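Local coordinates for protein cytochrome P450 monooxygenase (Rhodococcus sp. ECU0066, PDB 6KBH) that probably works as a self-sufficient monooxygenase, relaying electrons through FMN and a [2Fe-2S] cluster to a heme that activates molecular oxygen, at residues P154-L159 and I403-E408; G395-R400 and V463-P468. One frame throughout, in Å; residues are numbered along the deposited sequence.

Interaction 1: P154-L159 and I403-E408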
ATOM      1  N   PRO A 154      14.914   8.306  -8.922  1.00 96.38           N
ATOM      2  CA  PRO A 154      16.356   8.596  -8.870  1.00 95.02           C
ATOM      3  C   PRO A 154      16.679   9.907  -8.177  1.00 86.55           C
ATOM      4  O   PRO A 154      17.732  10.011  -7.535  1.00 88.44           O
ATOM      5  CB  PRO A 154      16.765   8.626 -10.351  1.00 92.08           C
ATOM      6  CG  PRO A 154      15.723   7.826 -11.045  1.00 84.50           C
ATOM      7  CD  PRO A 154      14.455   8.127 -10.313  1.00 92.56           C
ATOM      8  N   MET A 155      15.805  10.910  -8.287  1.00 86.80           N
ATOM      9  CA  MET A 155      16.088  12.219  -7.704  1.00 91.32           C
ATOM     10  C   MET A 155      16.143  12.155  -6.182  1.00 96.23           C
ATOM     11  O   MET A 155      17.021  12.766  -5.561  1.00 97.45           O
ATOM     12  CB  MET A 155      15.038  13.229  -8.168  1.00 82.08           C
ATOM     13  CG  MET A 155      15.053  14.562  -7.432  1.00 95.27           C
ATOM     14  SD  MET A 155      13.999  14.581  -5.965  1.00103.52           S
ATOM     15  CE  MET A 155      12.393  14.250  -6.684  1.00 88.96           C
ATOM     16  N   VAL A 156      15.206  11.434  -5.561  1.00 92.06           N
ATOM     17  CA  VAL A 156      15.176  11.365  -4.104  1.00 92.99           C
ATOM     18  C   VAL A 156      16.320  10.506  -3.580  1.00 98.84           C
ATOM     19  O   VAL A 156      16.875  10.785  -2.510  1.00104.23           O
ATOM     20  CB  VAL A 156      13.802  10.856  -3.627  1.00 90.40           C
ATOM     21  CG1 VAL A 156      13.382   9.637  -4.420  1.00 96.18           C
ATOM     22  CG2 VAL A 156      13.821  10.548  -2.134  1.00 87.48           C
ATOM     23  N   ARG A 157      16.703   9.462  -4.317  1.00 95.94           N
ATOM     24  CA  ARG A 157      17.863   8.670  -3.919  1.00 95.61           C
ATOM     25  C   ARG A 157      19.138   9.504  -3.972  1.00 98.39           C
ATOM     26  O   ARG A 157      20.013   9.371  -3.107  1.00 93.83           O
ATOM     27  CB  ARG A 157      17.987   7.436  -4.811  1.00 99.59           C
ATOM     28  CG  ARG A 157      16.916   6.388  -4.567  1.00 96.37           C
ATOM     29  CD  ARG A 157      17.144   5.161  -5.428  1.00101.10           C
ATOM     30  NE  ARG A 157      16.178   4.110  -5.137  1.00102.30           N
ATOM     31  CZ  ARG A 157      16.315   3.229  -4.151  1.00105.28           C
ATOM     32  NH1 ARG A 157      17.379   3.278  -3.360  1.00100.76           N
ATOM     33  NH2 ARG A 157      15.387   2.304  -3.956  1.00 98.01           N
ATOM     34  N   ARG A 158      19.263  10.361  -4.988  1.00106.46           N
ATOM     35  CA  ARG A 158      20.394  11.282  -5.056  1.00101.62           C
ATOM     36  C   ARG A 158      20.407  12.219  -3.854  1.00107.98           C
ATOM     37  O   ARG A 158      21.431  12.369  -3.179  1.00111.05           O
ATOM     38  CB  ARG A 158      20.342  12.078  -6.363  1.00 99.61           C
ATOM     39  CG  ARG A 158      21.480  13.077  -6.536  1.00105.61           C
ATOM     40  CD  ARG A 158      21.362  13.850  -7.846  1.00105.21           C
ATOM     41  NE  ARG A 158      20.286  14.839  -7.819  1.00110.56           N
ATOM     42  CZ  ARG A 158      20.410  16.068  -7.327  1.00108.70           C
ATOM     43  NH1 ARG A 158      21.566  16.465  -6.813  1.00112.11           N
ATOM     44  NH2 ARG A 158      19.378  16.901  -7.348  1.00102.63           N
ATOM     45  N   LEU A 159      19.266  12.849  -3.564  1.00104.18           N
ATOM     46  CA  LEU A 159      19.214  13.837  -2.490  1.00105.87           C
ATOM     47  C   LEU A 159      19.353  13.185  -1.119  1.00105.20           C
ATOM     48  O   LEU A 159      19.959  13.767  -0.211  1.00 98.95           O
ATOM     49  CB  LEU A 159      17.915  14.634  -2.576  1.00101.00           C
ATOM     50  CG  LEU A 159      17.800  15.569  -3.778  1.00103.95           C
ATOM     51  CD1 LEU A 159      16.398  16.137  -3.882  1.00102.67           C
ATOM     52  CD2 LEU A 159      18.828  16.686  -3.680  1.00107.94           C
ATOM     53  N   ILE A 403       9.951   8.035   2.582  1.00 79.75           N
ATOM     54  CA  ILE A 403      10.300   7.373   3.833  1.00 84.73           C
ATOM     55  C   ILE A 403      11.034   6.072   3.554  1.00 93.41           C
ATOM     56  O   ILE A 403      12.059   5.767   4.179  1.00 93.92           O
ATOM     57  CB  ILE A 403       9.042   7.130   4.683  1.00 82.72           C
ATOM     58  CG1 ILE A 403       8.353   8.449   5.021  1.00 87.16           C
ATOM     59  CG2 ILE A 403       9.410   6.403   5.960  1.00 83.28           C
ATOM     60  CD1 ILE A 403       9.161   9.328   5.915  1.00 91.60           C
ATOM     61  N   GLN A 404      10.516   5.283   2.609  1.00 93.59           N
ATOM     62  CA  GLN A 404      11.101   3.978   2.310  1.00 84.20           C
ATOM     63  C   GLN A 404      12.580   4.066   1.952  1.00 85.49           C
ATOM     64  O   GLN A 404      13.370   3.212   2.353  1.00 88.16           O
ATOM     65  CB  GLN A 404      10.328   3.315   1.175  1.00 88.28           C
ATOM     66  CG  GLN A 404       9.251   2.367   1.629  1.00 84.83           C
ATOM     67  CD  GLN A 404       8.305   2.064   0.509  1.00 92.30           C
ATOM     68  OE1 GLN A 404       7.448   2.875   0.188  1.00 98.75           O
ATOM     69  NE2 GLN A 404       8.475   0.911  -0.124  1.00 95.74           N
ATOM     70  N   ILE A 405      12.970   5.078   1.181  1.00 82.77           N
ATOM     71  CA  ILE A 405      14.368   5.215   0.780  1.00 92.44           C
ATOM     72  C   ILE A 405      15.214   5.810   1.902  1.00 97.77           C
ATOM     73  O   ILE A 405      16.365   5.396   2.103  1.00101.74           O
ATOM     74  CB  ILE A 405      14.488   6.014  -0.533  1.00 91.45           C
ATOM     75  CG1 ILE A 405      13.469   5.549  -1.541  1.00103.25           C
ATOM     76  CG2 ILE A 405      15.846   5.786  -1.137  1.00102.87           C
ATOM     77  CD1 ILE A 405      13.098   6.589  -2.556  1.00 97.88           C
ATOM     78  N   PHE A 406      14.693   6.829   2.585  1.00 94.21           N
ATOM     79  CA  PHE A 406      15.347   7.292   3.795  1.00 93.14           C
ATOM     80  C   PHE A 406      15.714   6.111   4.680  1.00 93.85           C
ATOM     81  O   PHE A 406      16.864   5.972   5.126  1.00 95.61           O
ATOM     82  CB  PHE A 406      14.447   8.245   4.589  1.00 89.11           C
ATOM     83  CG  PHE A 406      14.093   9.533   3.897  1.00 87.13           C
ATOM     84  CD1 PHE A 406      14.823   9.983   2.809  1.00 93.70           C
ATOM     85  CD2 PHE A 406      13.049  10.313   4.364  1.00 87.70           C
ATOM     86  CE1 PHE A 406      14.494  11.177   2.193  1.00 94.08           C
ATOM     87  CE2 PHE A 406      12.715  11.511   3.753  1.00 87.59           C
ATOM     88  CZ  PHE A 406      13.443  11.941   2.668  1.00 93.61           C
ATOM     89  N   LEU A 407      14.735   5.257   4.942  1.00 92.89           N
ATOM     90  CA  LEU A 407      14.908   4.109   5.808  1.00 96.37           C
ATOM     91  C   LEU A 407      15.584   2.935   5.114  1.00102.70           C
ATOM     92  O   LEU A 407      15.841   1.923   5.772  1.00112.20           O
ATOM     93  CB  LEU A 407      13.555   3.671   6.377  1.00101.20           C
ATOM     94  CG  LEU A 407      13.571   2.633   7.503  1.00105.83           C
ATOM     95  CD1 LEU A 407      14.385   3.140   8.692  1.00114.64           C
ATOM     96  CD2 LEU A 407      12.164   2.241   7.917  1.00101.73           C
ATOM     97  N   GLU A 408      15.892   3.002   3.820  1.00 99.62           N
ATOM     98  CA  GLU A 408      16.767   1.916   3.401  1.00101.25           C
ATOM     99  C   GLU A 408      18.230   2.327   3.469  1.00 99.48           C
ATOM    100  O   GLU A 408      19.063   1.535   3.919  1.00100.72           O
ATOM    101  CB  GLU A 408      16.403   1.372   2.009  1.00101.52           C
ATOM    102  CG  GLU A 408      16.576   2.266   0.809  1.00105.65           C
ATOM    103  CD  GLU A 408      16.909   1.460  -0.444  1.00102.16           C
ATOM    104  OE1 GLU A 408      17.895   0.693  -0.418  1.00104.90           O
ATOM    105  OE2 GLU A 408      16.193   1.602  -1.456  1.00 94.46           O
TER
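Arg157 and Ile405 bring the two helices nearest, CA to CA 6.8 Å, where the segment axes run roughly parallel at -38° and pass 10.0 Å apart. Branched side chains fill this gap. Val156 CG1 rests 3.6 Å from Ile405 CD1, and its CG2 lies more loosely beside Phe406 CE1. Such short, water-shunning groups suit a buried seam between helices.

Arg157 uses its length differently. Its aliphatic CG packs 3.6 Å from Ile405 CG2, and the same methyl lies over the rim of one guanidinium face. With CG beside its own backbone N (chi1 -71°) and the chain extended to NE, the charged end reaches Glu408. There Glu408 OE2 accepts from Arg157 NH1 at 2.8 Å as part of a salt bridge, which Arg157 NH2, less surely placed, appears to share. The carboxylate stands almost perpendicular to the guanidinium, and NH1 meets OE2 from above the carboxylate plane. Arg460 lies close to Arg157, and the negative charge of Glu408 may ease that like-charge approach.

In P450 nomenclature these are helices D and L of the conserved four-helix bundle. Phe406 and Met155 reach helix 183-192, while Phe406 and Leu407 touch the long helix 284-300.

Interaction 2: G395-R400 and V463-P468. With HEM (protoporphyrin IX containing Fe), chain C.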
ATOM      1  N   GLY A 395      -0.223  13.143  -2.086  1.00 67.15           N
ATOM      2  CA  GLY A 395       1.186  12.811  -2.117  1.00 69.27           C
ATOM      3  C   GLY A 395       1.565  11.718  -1.144  1.00 67.73           C
ATOM      4  O   GLY A 395       2.729  11.614  -0.742  1.00 64.95           O
ATOM      5  N   LYS A 396       0.585  10.896  -0.758  1.00 70.23           N
ATOM      6  CA  LYS A 396       0.853   9.818   0.190  1.00 70.42           C
ATOM      7  C   LYS A 396       1.909   8.858  -0.346  1.00 75.23           C
ATOM      8  O   LYS A 396       2.789   8.417   0.400  1.00 73.54           O
ATOM      9  CB  LYS A 396      -0.441   9.071   0.528  1.00 72.12           C
ATOM     10  CG  LYS A 396      -1.139   8.384  -0.642  1.00 68.04           C
ATOM     11  CD  LYS A 396      -2.292   7.530  -0.136  1.00 75.30           C
ATOM     12  CE  LYS A 396      -2.999   6.800  -1.261  1.00 80.95           C
ATOM     13  NZ  LYS A 396      -4.066   5.900  -0.738  1.00 83.55           N
ATOM     14  N   ASN A 397       1.851   8.538  -1.640  1.00 70.50           N
ATOM     15  CA  ASN A 397       2.854   7.650  -2.212  1.00 78.02           C
ATOM     16  C   ASN A 397       4.180   8.361  -2.438  1.00 77.19           C
ATOM     17  O   ASN A 397       5.235   7.716  -2.409  1.00 75.68           O
ATOM     18  CB  ASN A 397       2.339   7.045  -3.516  1.00 78.20           C
ATOM     19  CG  ASN A 397       1.132   6.164  -3.300  1.00 74.53           C
ATOM     20  OD1 ASN A 397       1.264   4.987  -2.980  1.00 85.32           O
ATOM     21  ND2 ASN A 397      -0.051   6.732  -3.456  1.00 87.16           N
ATOM     22  N   LEU A 398       4.155   9.675  -2.666  1.00 72.43           N
ATOM     23  CA  LEU A 398       5.402  10.430  -2.669  1.00 69.08           C
ATOM     24  C   LEU A 398       6.058  10.386  -1.296  1.00 78.48           C
ATOM     25  O   LEU A 398       7.275  10.194  -1.185  1.00 79.46           O
ATOM     26  CB  LEU A 398       5.146  11.873  -3.102  1.00 70.65           C
ATOM     27  CG  LEU A 398       6.353  12.815  -3.060  1.00 75.34           C
ATOM     28  CD1 LEU A 398       7.514  12.243  -3.861  1.00 69.57           C
ATOM     29  CD2 LEU A 398       5.977  14.199  -3.567  1.00 72.02           C
ATOM     30  N   ALA A 399       5.262  10.546  -0.236  1.00 78.15           N
ATOM     31  CA  ALA A 399       5.797  10.430   1.116  1.00 80.53           C
ATOM     32  C   ALA A 399       6.146   8.985   1.451  1.00 76.28           C
ATOM     33  O   ALA A 399       7.134   8.725   2.146  1.00 75.74           O
ATOM     34  CB  ALA A 399       4.797  10.990   2.129  1.00 70.64           C
ATOM     35  N   ARG A 400       5.346   8.031   0.968  1.00 65.86           N
ATOM     36  CA  ARG A 400       5.652   6.622   1.201  1.00 74.57           C
ATOM     37  C   ARG A 400       6.982   6.239   0.566  1.00 83.99           C
ATOM     38  O   ARG A 400       7.808   5.561   1.188  1.00 86.03           O
ATOM     39  CB  ARG A 400       4.526   5.746   0.657  1.00 79.75           C
ATOM     40  CG  ARG A 400       3.387   5.512   1.620  1.00 70.65           C
ATOM     41  CD  ARG A 400       2.185   4.946   0.891  1.00 70.23           C
ATOM     42  NE  ARG A 400       1.181   4.433   1.813  1.00 65.17           N
ATOM     43  CZ  ARG A 400      -0.067   4.135   1.467  1.00 80.71           C
ATOM     44  NH1 ARG A 400      -0.465   4.300   0.212  1.00 82.31           N
ATOM     45  NH2 ARG A 400      -0.917   3.670   2.373  1.00 80.83           N
ATOM     46  N   VAL A 463      11.321   0.830  -4.877  1.00102.68           N
ATOM     47  CA  VAL A 463      10.224   1.247  -4.020  1.00 91.95           C
ATOM     48  C   VAL A 463       9.001   0.366  -4.272  1.00 96.66           C
ATOM     49  O   VAL A 463       8.764  -0.107  -5.392  1.00 90.25           O
ATOM     50  CB  VAL A 463       9.923   2.734  -4.283  1.00 76.34           C
ATOM     51  CG1 VAL A 463       8.593   3.140  -3.702  1.00 83.07           C
ATOM     52  CG2 VAL A 463      11.037   3.598  -3.718  1.00 85.38           C
ATOM     53  N   LYS A 464       8.231   0.115  -3.213  1.00 85.56           N
ATOM     54  CA  LYS A 464       6.916  -0.505  -3.342  1.00 88.18           C
ATOM     55  C   LYS A 464       5.910   0.359  -2.595  1.00 83.46           C
ATOM     56  O   LYS A 464       5.906   0.389  -1.362  1.00 90.89           O
ATOM     57  CB  LYS A 464       6.918  -1.941  -2.820  1.00 94.49           C
ATOM     58  CG  LYS A 464       7.623  -2.883  -3.773  1.00 97.21           C
ATOM     59  CD  LYS A 464       7.200  -4.323  -3.615  1.00 87.98           C
ATOM     60  CE  LYS A 464       7.846  -5.165  -4.709  1.00108.96           C
ATOM     61  NZ  LYS A 464       7.436  -4.744  -6.078  1.00106.93           N
ATOM     62  N   ILE A 465       5.070   1.070  -3.349  1.00 80.17           N
ATOM     63  CA  ILE A 465       4.076   1.976  -2.791  1.00 77.03           C
ATOM     64  C   ILE A 465       2.748   1.753  -3.493  1.00 85.49           C
ATOM     65  O   ILE A 465       2.692   1.276  -4.631  1.00 89.11           O
ATOM     66  CB  ILE A 465       4.480   3.464  -2.915  1.00 86.71           C
ATOM     67  CG1 ILE A 465       4.804   3.817  -4.367  1.00 76.03           C
ATOM     68  CG2 ILE A 465       5.616   3.786  -1.993  1.00 86.00           C
ATOM     69  CD1 ILE A 465       5.547   5.109  -4.550  1.00 79.22           C
ATOM     70  N   GLY A 466       1.673   2.115  -2.802  1.00 82.57           N
ATOM     71  CA  GLY A 466       0.342   2.012  -3.351  1.00 81.45           C
ATOM     72  C   GLY A 466      -0.319   0.666  -3.175  1.00 81.79           C
ATOM     73  O   GLY A 466      -1.431   0.474  -3.682  1.00 84.26           O
ATOM     74  N   GLU A 467       0.321  -0.271  -2.482  1.00 72.21           N
ATOM     75  CA  GLU A 467      -0.261  -1.587  -2.302  1.00 84.94           C
ATOM     76  C   GLU A 467      -0.689  -1.783  -0.853  1.00 90.81           C
ATOM     77  O   GLU A 467       0.037  -1.383   0.062  1.00 87.80           O
ATOM     78  CB  GLU A 467       0.741  -2.680  -2.695  1.00 94.61           C
ATOM     79  CG  GLU A 467       1.376  -2.469  -4.067  1.00 92.21           C
ATOM     80  CD  GLU A 467       2.686  -3.219  -4.236  1.00 97.51           C
ATOM     81  OE1 GLU A 467       3.075  -3.965  -3.314  1.00 93.60           O
ATOM     82  OE2 GLU A 467       3.331  -3.054  -5.293  1.00106.51           O
ATOM     83  N   PRO A 468      -1.862  -2.370  -0.609  1.00 90.59           N
ATOM     84  CA  PRO A 468      -2.290  -2.607   0.775  1.00 82.33           C
ATOM     85  C   PRO A 468      -1.321  -3.534   1.493  1.00 84.04           C
ATOM     86  O   PRO A 468      -0.594  -4.313   0.875  1.00 90.23           O
ATOM     87  CB  PRO A 468      -3.672  -3.251   0.619  1.00 84.89           C
ATOM     88  CG  PRO A 468      -4.124  -2.871  -0.755  1.00 80.80           C
ATOM     89  CD  PRO A 468      -2.876  -2.806  -1.583  1.00 82.80           C
TER
HETATM   90  CHA HEM C 802      -4.318  16.319   2.244  1.00 72.55           C
HETATM   91  CHB HEM C 802      -1.494  13.968   5.700  1.00 63.93           C
HETATM   92  CHC HEM C 802       2.736  14.275   2.534  1.00 71.37           C
HETATM   93  CHD HEM C 802      -0.096  16.601  -0.870  1.00 75.61           C
HETATM   94  C1A HEM C 802      -3.670  15.631   3.362  1.00 72.69           C
HETATM   95  C2A HEM C 802      -4.606  15.386   4.465  1.00 58.52           C
HETATM   96  C3A HEM C 802      -3.827  14.730   5.422  1.00 62.31           C
HETATM   97  C4A HEM C 802      -2.478  14.645   4.804  1.00 54.12           C
HETATM   98  CMA HEM C 802      -4.272  14.240   6.764  1.00 59.17           C
HETATM   99  CAA HEM C 802      -6.063  15.721   4.559  1.00 61.54           C
HETATM  100  CBA HEM C 802      -6.986  14.553   4.398  1.00 63.91           C
HETATM  101  CGA HEM C 802      -8.450  14.791   4.242  1.00 66.22           C
HETATM  102  O1A HEM C 802      -8.730  15.961   4.613  1.00 78.76           O
HETATM  103  O2A HEM C 802      -9.001  13.752   3.785  1.00 62.93           O
HETATM  104  C1B HEM C 802      -0.090  13.824   5.202  1.00 62.92           C
HETATM  105  C2B HEM C 802       1.052  13.152   5.975  1.00 72.66           C
HETATM  106  C3B HEM C 802       2.371  13.248   4.976  1.00 59.53           C
HETATM  107  C4B HEM C 802       1.882  13.967   3.733  1.00 64.04           C
HETATM  108  CMB HEM C 802       0.982  12.548   7.336  1.00 76.81           C
HETATM  109  CAB HEM C 802       3.755  12.760   5.235  1.00 62.85           C
HETATM  110  CBB HEM C 802       3.931  11.346   5.666  1.00 68.12           C
HETATM  111  C1C HEM C 802       2.030  14.975   1.423  1.00 75.70           C
HETATM  112  C2C HEM C 802       2.956  15.218   0.348  1.00 69.59           C
HETATM  113  C3C HEM C 802       2.201  15.864  -0.605  1.00 74.99           C
HETATM  114  C4C HEM C 802       0.878  15.941  -0.003  1.00 70.29           C
HETATM  115  CMC HEM C 802       4.402  14.850   0.277  1.00 69.16           C
HETATM  116  CAC HEM C 802       2.664  16.333  -1.950  1.00 78.89           C
HETATM  117  CBC HEM C 802       2.841  17.783  -2.228  1.00 75.69           C
HETATM  118  C1D HEM C 802      -1.387  16.633  -0.172  1.00 63.44           C
HETATM  119  C2D HEM C 802      -2.456  17.295  -0.990  1.00 60.68           C
HETATM  120  C3D HEM C 802      -3.787  17.212  -0.017  1.00 66.16           C
HETATM  121  C4D HEM C 802      -3.280  16.512   1.212  1.00 67.02           C
HETATM  122  CMD HEM C 802      -2.315  17.880  -2.351  1.00 76.36           C
HETATM  123  CAD HEM C 802      -5.157  17.706  -0.318  1.00 75.64           C
HETATM  124  CBD HEM C 802      -5.972  16.836  -1.218  1.00 59.85           C
HETATM  125  CGD HEM C 802      -7.442  17.045  -1.212  1.00 68.09           C
HETATM  126  O1D HEM C 802      -7.738  17.679  -0.171  1.00 73.85           O
HETATM  127  O2D HEM C 802      -7.971  16.526  -2.227  1.00 65.26           O
HETATM  128  NA  HEM C 802      -2.354  15.189   3.547  1.00 70.35           N
HETATM  129  NB  HEM C 802       0.379  14.248   3.839  1.00 67.37           N
HETATM  130  NC  HEM C 802       0.740  15.412   1.230  1.00 75.22           N
HETATM  131  ND  HEM C 802      -1.790  16.068   1.194  1.00 64.76           N
HETATM  132 FE   HEM C 802      -0.646  15.277   2.601  1.00 75.70          FE
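This contact lies on the proximal side of the heme, where the cysteine-ligand loop runs into helix 396-413, and here the first turns of that helix meet the loop that leads toward the flavin-side sheet, with Ile465 set against Asn397 and Arg400. Gly395, at the N-cap, lies within the P450 signature region that contains the axial ligand Cys393. Its CA lies 3.6 Å from HEM C3C, an approach that a residue without a side chain permits. One turn on, the small Ala399 places CB 3.7 Å from HEM CBB, so this helix face lies close against the porphyrin rim.

Another face of the helix receives the loop. Ile465 has CG1 between its backbone N and carbonyl carbon (chi1 54°), which spreads its two arms over the helix: Ile465 CD1 touches Asn397 O at 3.4 Å, and Ile465 CG2 meets Arg400 CB at 3.5 Å. A beta-branched aliphatic suits this place, because it can touch both residues at once. Asn397 OD1 points at the turn of Gly466 and comes within 2.9 Å of Gly466 N, but the angle is too poor for a hydrogen bond. Gly466 adopts a positive phi of 86°, a conformation in which a side chain would crowd the preceding carbonyl, and its backbone is hydrogen-bonded to Ala731.

The charged end of Arg400 has its partners outside both segments: NE forms a salt bridge with Glu320 of helix 315-325, and NH1 another with Asp730, which Lys396 NZ also binds. Between 395-400 and 463-468 the contact is thus essentially van der Waals, while Arg400 and Lys396 join the helix to Asp730 in the 2Fe-2S domain. This is consistent with a docking surface through which electrons reach the heme from its proximal side.

Overall arrangement
Helix 396-413 serves both contacts: its beginning carries interaction 2 and its middle carries interaction 1, with the two centres 13 Å apart. The loop 463-468 bridges them, since Val463 CG2 packs 3.8 Å from Ile405 CG1, against the very residue that meets helix 153-164. Val463 N is also hydrogen-bonded to Glu153 at the start of that helix, so helix, helix and loop close into one assembly. Their relation to the heme differs. Interaction 2 includes two pocket residues, with Gly395 CA 3.6 Å from HEM C3C, whereas interaction 1 is away from the annotated sites, the side chain of Phe406 being about 9 Å from the heme.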